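Local coordinates for putative uncharacterized protein (Trypanosoma congolense, PDB 4E40) that is the helical-bundle part of the trypanosome cell-surface haptoglobin-hemoglobin receptor, which probably captures its ligand for haem uptake, at residues K86-H100 against Q229-E243. Sequence-based numbering, arbitrary orientation. Where two conformers were deposited one is given.
Sequences KVRKAAAVAHHALEH and QLEKAEKAAEEAETE
Ala90, Ala94 and Ala97 meet Ala233, Ala236 and Ala240 along a close antiparallel helix pair, the segment axes 7.7 Å apart at closest approach and their N-to-C directions 158° apart. With no side chain beyond a methyl in this strip, contact falls largely on the opposing backbone: Ala90 CB reaches Ala236 O at 3.3 Å, Ala236 CB lies 3.4 Å from Ala90 O, and Ala97 CB packs on Gln229 O. Methyls also meet directly, as at Ala97 CB and Ala233 CB (3.9 Å).

Larger side chains flank the strip, touching mainly through their aliphatic parts. Val93 turns CG1 anti to its own N (chi1 167°), which lays that methyl on Ala236 CB at 3.6 Å, while the aliphatic part of Lys232 crosses the Val93 side chain at about a right angle. Val87 directs CG2 against Ala240 O and the CB of Glu243. At the other end, Gln229 folds back at chi2 (-52°) and rests its CG on His100 CB, the amide and imidazole planes almost perpendicular; His100 ND1 is hydrogen-bonded to Glu103.

Polar links are peripheral. No direct hydrogen bond joins the segments, but a water donates to both Lys86 O and Glu239 OE1 (2.8 Å to the latter). Lys86 NZ stays 4.5 Å from Glu243 OE1, too far for a salt bridge, and Glu243 OE2 forms its salt bridge with Lys246.

Ala91 and Leu98 also touch helix 28-73, a third helix of the bundle. Alanine at the interface thus permits close backbone approach between helices 82-147 and 192-246 of this helical-bundle part of the receptor, with cohesion resting mainly on van der Waals contact and charge probably adding no more than a weak attraction at the margin.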
loop_
_atom_site.group_PDB
_atom_site.type_symbol
_atom_site.label_atom_id
_atom_site.label_comp_id
_atom_site.label_asym_id
_atom_site.label_seq_id
_atom_site.Cartn_x
_atom_site.Cartn_y
_atom_site.Cartn_z
ATOM N N LYS A 86 -43.389 -14.377 -16.136
ATOM C CA LYS A 86 -42.620 -14.046 -14.947
ATOM C C LYS A 86 -41.291 -14.783 -15.045
ATOM O O LYS A 86 -40.253 -14.258 -14.697
ATOM C CB LYS A 86 -43.342 -14.423 -13.673
ATOM C CG LYS A 86 -44.656 -13.638 -13.507
ATOM C CD LYS A 86 -45.352 -14.067 -12.239
ATOM C CE LYS A 86 -46.611 -13.223 -11.992
ATOM N NZ LYS A 86 -47.567 -13.898 -11.074
ATOM N N VAL A 87 -41.310 -16.015 -15.574
ATOM C CA VAL A 87 -40.033 -16.744 -15.663
ATOM C C VAL A 87 -39.024 -16.050 -16.605
ATOM O O VAL A 87 -37.864 -15.864 -16.247
ATOM C CB VAL A 87 -40.279 -18.186 -16.202
ATOM C CG1 VAL A 87 -38.945 -18.911 -16.474
ATOM C CG2 VAL A 87 -41.095 -18.925 -15.157
ATOM N N ARG A 88 -39.497 -15.658 -17.786
ATOM C CA ARG A 88 -38.621 -15.047 -18.797
ATOM C C ARG A 88 -38.116 -13.703 -18.277
ATOM O O ARG A 88 -36.937 -13.378 -18.457
ATOM C CB ARG A 88 -39.363 -14.852 -20.133
ATOM C CG ARG A 88 -39.640 -16.220 -20.817
ATOM C CD ARG A 88 -40.889 -16.114 -21.691
ATOM N NE ARG A 88 -41.186 -17.466 -22.182
ATOM C CZ ARG A 88 -42.354 -17.883 -22.655
ATOM N NH1 ARG A 88 -42.453 -19.139 -23.058
ATOM N NH2 ARG A 88 -43.430 -17.070 -22.722
ATOM N N LYS A 89 -38.997 -12.951 -17.615
ATOM C CA LYS A 89 -38.535 -11.637 -17.123
ATOM C C LYS A 89 -37.527 -11.765 -16.010
ATOM O O LYS A 89 -36.523 -11.009 -15.977
ATOM C CB LYS A 89 -39.712 -10.815 -16.621
ATOM C CG LYS A 89 -40.607 -10.306 -17.748
ATOM C CD LYS A 89 -41.788 -9.547 -17.156
ATOM C CE LYS A 89 -42.920 -9.516 -18.153
ATOM N NZ LYS A 89 -44.182 -8.953 -17.572
ATOM N N ALA A 90 -37.792 -12.685 -15.071
ATOM C CA ALA A 90 -36.867 -12.909 -13.969
ATOM C C ALA A 90 -35.509 -13.390 -14.470
ATOM O O ALA A 90 -34.465 -12.990 -13.993
ATOM C CB ALA A 90 -37.448 -13.904 -12.971
ATOM N N ALA A 91 -35.530 -14.338 -15.413
ATOM C CA ALA A 91 -34.241 -14.793 -15.943
ATOM C C ALA A 91 -33.442 -13.713 -16.668
ATOM O O ALA A 91 -32.215 -13.666 -16.589
ATOM C CB ALA A 91 -34.499 -15.983 -16.913
ATOM N N ALA A 92 -34.155 -12.794 -17.352
ATOM C CA ALA A 92 -33.496 -11.667 -18.017
ATOM C C ALA A 92 -32.870 -10.759 -16.951
ATOM O O ALA A 92 -31.704 -10.367 -17.084
ATOM C CB ALA A 92 -34.551 -10.847 -18.791
ATOM N N VAL A 93 -33.589 -10.555 -15.857
ATOM C CA VAL A 93 -32.969 -9.799 -14.689
ATOM C C VAL A 93 -31.693 -10.458 -14.156
ATOM O O VAL A 93 -30.671 -9.811 -13.920
ATOM C CB VAL A 93 -33.993 -9.596 -13.552
ATOM C CG1 VAL A 93 -33.318 -9.145 -12.262
ATOM C CG2 VAL A 93 -35.014 -8.531 -14.009
ATOM N N ALA A 94 -31.737 -11.782 -14.021
ATOM C CA ALA A 94 -30.563 -12.481 -13.500
ATOM C C ALA A 94 -29.376 -12.333 -14.457
ATOM O O ALA A 94 -28.267 -12.059 -13.996
ATOM C CB ALA A 94 -30.914 -13.992 -13.288
ATOM N N HIS A 95 -29.614 -12.460 -15.776
ATOM C CA HIS A 95 -28.510 -12.234 -16.719
ATOM C C HIS A 95 -27.960 -10.834 -16.640
ATOM O O HIS A 95 -26.760 -10.627 -16.638
ATOM C CB HIS A 95 -29.004 -12.509 -18.146
ATOM C CG HIS A 95 -29.182 -13.977 -18.504
ATOM N ND1 HIS A 95 -28.191 -14.706 -19.097
ATOM C CD2 HIS A 95 -30.255 -14.811 -18.352
ATOM C CE1 HIS A 95 -28.679 -15.964 -19.412
ATOM N NE2 HIS A 95 -29.925 -16.049 -18.933
ATOM N N HIS A 96 -28.882 -9.862 -16.571
ATOM C CA HIS A 96 -28.423 -8.471 -16.545
ATOM C C HIS A 96 -27.635 -8.144 -15.295
ATOM O O HIS A 96 -26.615 -7.454 -15.357
ATOM C CB HIS A 96 -29.619 -7.510 -16.673
ATOM C CG HIS A 96 -30.369 -7.699 -17.943
ATOM N ND1 HIS A 96 -31.638 -7.267 -18.107
ATOM C CD2 HIS A 96 -29.986 -8.271 -19.128
ATOM C CE1 HIS A 96 -32.064 -7.613 -19.338
ATOM N NE2 HIS A 96 -31.045 -8.195 -19.969
ATOM N N ALA A 97 -28.050 -8.716 -14.169
ATOM C CA ALA A 97 -27.359 -8.479 -12.883
ATOM C C ALA A 97 -25.973 -9.122 -12.906
ATOM O O ALA A 97 -24.989 -8.569 -12.410
ATOM C CB ALA A 97 -28.167 -9.002 -11.675
ATOM N N LEU A 98 -25.892 -10.319 -13.539
ATOM C CA LEU A 98 -24.592 -10.927 -13.681
ATOM C C LEU A 98 -23.614 -10.091 -14.501
ATOM O O LEU A 98 -22.433 -10.111 -14.198
ATOM C CB LEU A 98 -24.766 -12.377 -14.317
ATOM C CG LEU A 98 -23.399 -13.114 -14.447
ATOM C CD1 LEU A 98 -22.784 -13.489 -13.103
ATOM C CD2 LEU A 98 -23.647 -14.390 -15.269
ATOM N N GLU A 99 -24.065 -9.366 -15.540
ATOM C CA GLU A 99 -23.118 -8.457 -16.211
ATOM C C GLU A 99 -22.495 -7.454 -15.240
ATOM O O GLU A 99 -21.316 -7.174 -15.323
ATOM C CB GLU A 99 -23.852 -7.687 -17.321
ATOM C CG GLU A 99 -24.364 -8.565 -18.479
ATOM C CD GLU A 99 -25.183 -7.709 -19.464
ATOM O OE1 GLU A 99 -24.607 -6.799 -20.029
ATOM O OE2 GLU A 99 -26.391 -7.964 -19.571
ATOM N N HIS A 100 -23.303 -7.029 -14.244
ATOM C CA HIS A 100 -22.716 -6.113 -13.257
ATOM C C HIS A 100 -21.846 -6.803 -12.223
ATOM O O HIS A 100 -20.850 -6.250 -11.825
ATOM C CB HIS A 100 -23.812 -5.284 -12.554
ATOM C CG HIS A 100 -24.713 -4.591 -13.493
ATOM N ND1 HIS A 100 -24.253 -3.665 -14.432
ATOM C CD2 HIS A 100 -26.084 -4.624 -13.598
ATOM C CE1 HIS A 100 -25.308 -3.194 -15.113
ATOM N NE2 HIS A 100 -26.443 -3.760 -14.603
ATOM N N GLN A 229 -25.224 -7.048 -6.475
ATOM C CA GLN A 229 -25.671 -7.538 -7.807
ATOM C C GLN A 229 -25.868 -9.044 -7.783
ATOM O O GLN A 229 -26.781 -9.563 -8.442
ATOM C CB GLN A 229 -24.688 -7.093 -8.888
ATOM C CG GLN A 229 -24.650 -5.566 -9.069
ATOM C CD GLN A 229 -26.039 -5.056 -9.253
ATOM O OE1 GLN A 229 -26.780 -5.508 -10.114
ATOM N NE2 GLN A 229 -26.470 -4.159 -8.285
ATOM N N LEU A 230 -25.008 -9.766 -7.051
ATOM C CA LEU A 230 -25.238 -11.185 -6.850
ATOM C C LEU A 230 -26.565 -11.504 -6.191
ATOM O O LEU A 230 -27.270 -12.425 -6.624
ATOM C CB LEU A 230 -24.070 -11.845 -6.063
ATOM C CG LEU A 230 -24.309 -13.336 -5.814
ATOM C CD1 LEU A 230 -24.348 -14.206 -7.133
ATOM C CD2 LEU A 230 -23.157 -13.802 -4.884
ATOM N N GLU A 231 -26.888 -10.754 -5.129
ATOM C CA GLU A 231 -28.156 -10.930 -4.465
ATOM C C GLU A 231 -29.332 -10.758 -5.463
ATOM O O GLU A 231 -30.269 -11.535 -5.412
ATOM C CB GLU A 231 -28.251 -10.015 -3.259
ATOM C CG GLU A 231 -29.607 -10.210 -2.626
ATOM C CD GLU A 231 -29.693 -10.144 -1.127
ATOM O OE1 GLU A 231 -28.662 -10.194 -0.434
ATOM O OE2 GLU A 231 -30.850 -10.019 -0.657
ATOM N N LYS A 232 -29.269 -9.721 -6.310
ATOM C CA LYS A 232 -30.301 -9.506 -7.309
ATOM C C LYS A 232 -30.403 -10.724 -8.248
ATOM O O LYS A 232 -31.488 -11.241 -8.500
ATOM C CB LYS A 232 -30.034 -8.187 -8.050
ATOM C CG LYS A 232 -31.215 -7.916 -9.014
ATOM C CD LYS A 232 -31.070 -6.621 -9.809
ATOM C CE LYS A 232 -31.012 -5.397 -8.934
ATOM N NZ LYS A 232 -31.255 -4.203 -9.857
ATOM N N ALA A 233 -29.234 -11.178 -8.709
ATOM C CA ALA A 233 -29.217 -12.288 -9.645
ATOM C C ALA A 233 -29.783 -13.553 -9.008
ATOM O O ALA A 233 -30.534 -14.279 -9.668
ATOM C CB ALA A 233 -27.803 -12.539 -10.142
ATOM N N GLU A 234 -29.416 -13.806 -7.745
ATOM C CA GLU A 234 -29.908 -15.011 -7.051
ATOM C C GLU A 234 -31.401 -14.975 -6.760
ATOM O O GLU A 234 -32.082 -15.965 -6.951
ATOM C CB GLU A 234 -29.155 -15.222 -5.738
ATOM C CG GLU A 234 -27.715 -15.665 -5.927
ATOM C CD GLU A 234 -26.972 -15.720 -4.591
ATOM O OE1 GLU A 234 -27.329 -14.971 -3.666
ATOM O OE2 GLU A 234 -25.953 -16.434 -4.507
ATOM N N LYS A 235 -31.933 -13.828 -6.357
ATOM C CA LYS A 235 -33.382 -13.725 -6.147
ATOM C C LYS A 235 -34.162 -13.857 -7.431
ATOM O O LYS A 235 -35.186 -14.501 -7.443
ATOM C CB LYS A 235 -33.712 -12.392 -5.447
ATOM C CG LYS A 235 -33.094 -12.306 -4.046
ATOM C CD LYS A 235 -33.883 -13.109 -3.011
ATOM C CE LYS A 235 -32.996 -13.447 -1.814
ATOM N NZ LYS A 235 -33.827 -14.094 -0.757
ATOM N N ALA A 236 -33.659 -13.257 -8.509
ATOM C CA ALA A 236 -34.349 -13.352 -9.787
ATOM C C ALA A 236 -34.299 -14.800 -10.320
ATOM O O ALA A 236 -35.282 -15.317 -10.847
ATOM C CB ALA A 236 -33.675 -12.392 -10.782
ATOM N N ALA A 237 -33.143 -15.434 -10.170
ATOM C CA ALA A 237 -33.090 -16.860 -10.560
ATOM C C ALA A 237 -34.043 -17.729 -9.730
ATOM O O ALA A 237 -34.669 -18.633 -10.286
ATOM C CB ALA A 237 -31.658 -17.388 -10.499
ATOM N N GLU A 238 -34.148 -17.479 -8.437
ATOM C CA GLU A 238 -35.089 -18.201 -7.611
ATOM C C GLU A 238 -36.523 -18.035 -8.148
ATOM O O GLU A 238 -37.278 -19.015 -8.358
ATOM C CB GLU A 238 -34.974 -17.748 -6.161
ATOM C CG GLU A 238 -33.719 -18.197 -5.438
ATOM C CD GLU A 238 -33.500 -17.418 -4.147
ATOM O OE1 GLU A 238 -34.486 -16.841 -3.630
ATOM O OE2 GLU A 238 -32.353 -17.361 -3.648
ATOM N N GLU A 239 -36.904 -16.790 -8.431
ATOM C CA GLU A 239 -38.234 -16.572 -9.011
ATOM C C GLU A 239 -38.447 -17.342 -10.305
ATOM O O GLU A 239 -39.517 -17.967 -10.516
ATOM C CB GLU A 239 -38.580 -15.059 -9.146
ATOM C CG GLU A 239 -40.102 -14.984 -9.420
ATOM C CD GLU A 239 -40.622 -13.677 -9.990
ATOM O OE1 GLU A 239 -39.830 -12.751 -10.295
ATOM O OE2 GLU A 239 -41.869 -13.646 -10.179
ATOM N N ALA A 240 -37.452 -17.328 -11.185
ATOM C CA ALA A 240 -37.556 -18.057 -12.436
ATOM C C ALA A 240 -37.798 -19.558 -12.140
ATOM O O ALA A 240 -38.651 -20.166 -12.786
ATOM C CB ALA A 240 -36.333 -17.856 -13.319
ATOM N N GLU A 241 -37.059 -20.135 -11.198
ATOM C CA GLU A 241 -37.236 -21.563 -10.862
ATOM C C GLU A 241 -38.616 -21.804 -10.252
ATOM O O GLU A 241 -39.381 -22.655 -10.741
ATOM C CB GLU A 241 -36.120 -22.055 -9.923
ATOM C CG GLU A 241 -34.730 -22.001 -10.544
ATOM C CD GLU A 241 -33.661 -22.702 -9.716
ATOM O OE1 GLU A 241 -33.078 -22.078 -8.801
ATOM O OE2 GLU A 241 -33.376 -23.873 -10.018
ATOM N N THR A 242 -38.942 -21.046 -9.208
ATOM C CA THR A 242 -40.206 -21.220 -8.502
ATOM C C THR A 242 -41.403 -21.123 -9.465
ATOM O O THR A 242 -42.284 -22.009 -9.490
ATOM C CB THR A 242 -40.346 -20.184 -7.357
ATOM O OG1 THR A 242 -39.340 -20.419 -6.388
ATOM C CG2 THR A 242 -41.687 -20.347 -6.638
ATOM N N GLU A 243 -41.425 -20.094 -10.310
ATOM C CA GLU A 243 -42.532 -19.942 -11.251
ATOM C C GLU A 243 -42.582 -21.004 -12.341
ATOM O O GLU A 243 -43.680 -21.434 -12.761
ATOM C CB GLU A 243 -42.526 -18.550 -11.881
ATOM C CG GLU A 243 -42.814 -17.451 -10.861
ATOM C CD GLU A 243 -44.279 -17.450 -10.386
ATOM O OE1 GLU A 243 -45.182 -17.754 -11.187
ATOM O OE2 GLU A 243 -44.530 -17.147 -9.205
HETATM O O HOH W 1 -40.476 -11.914 -12.853
#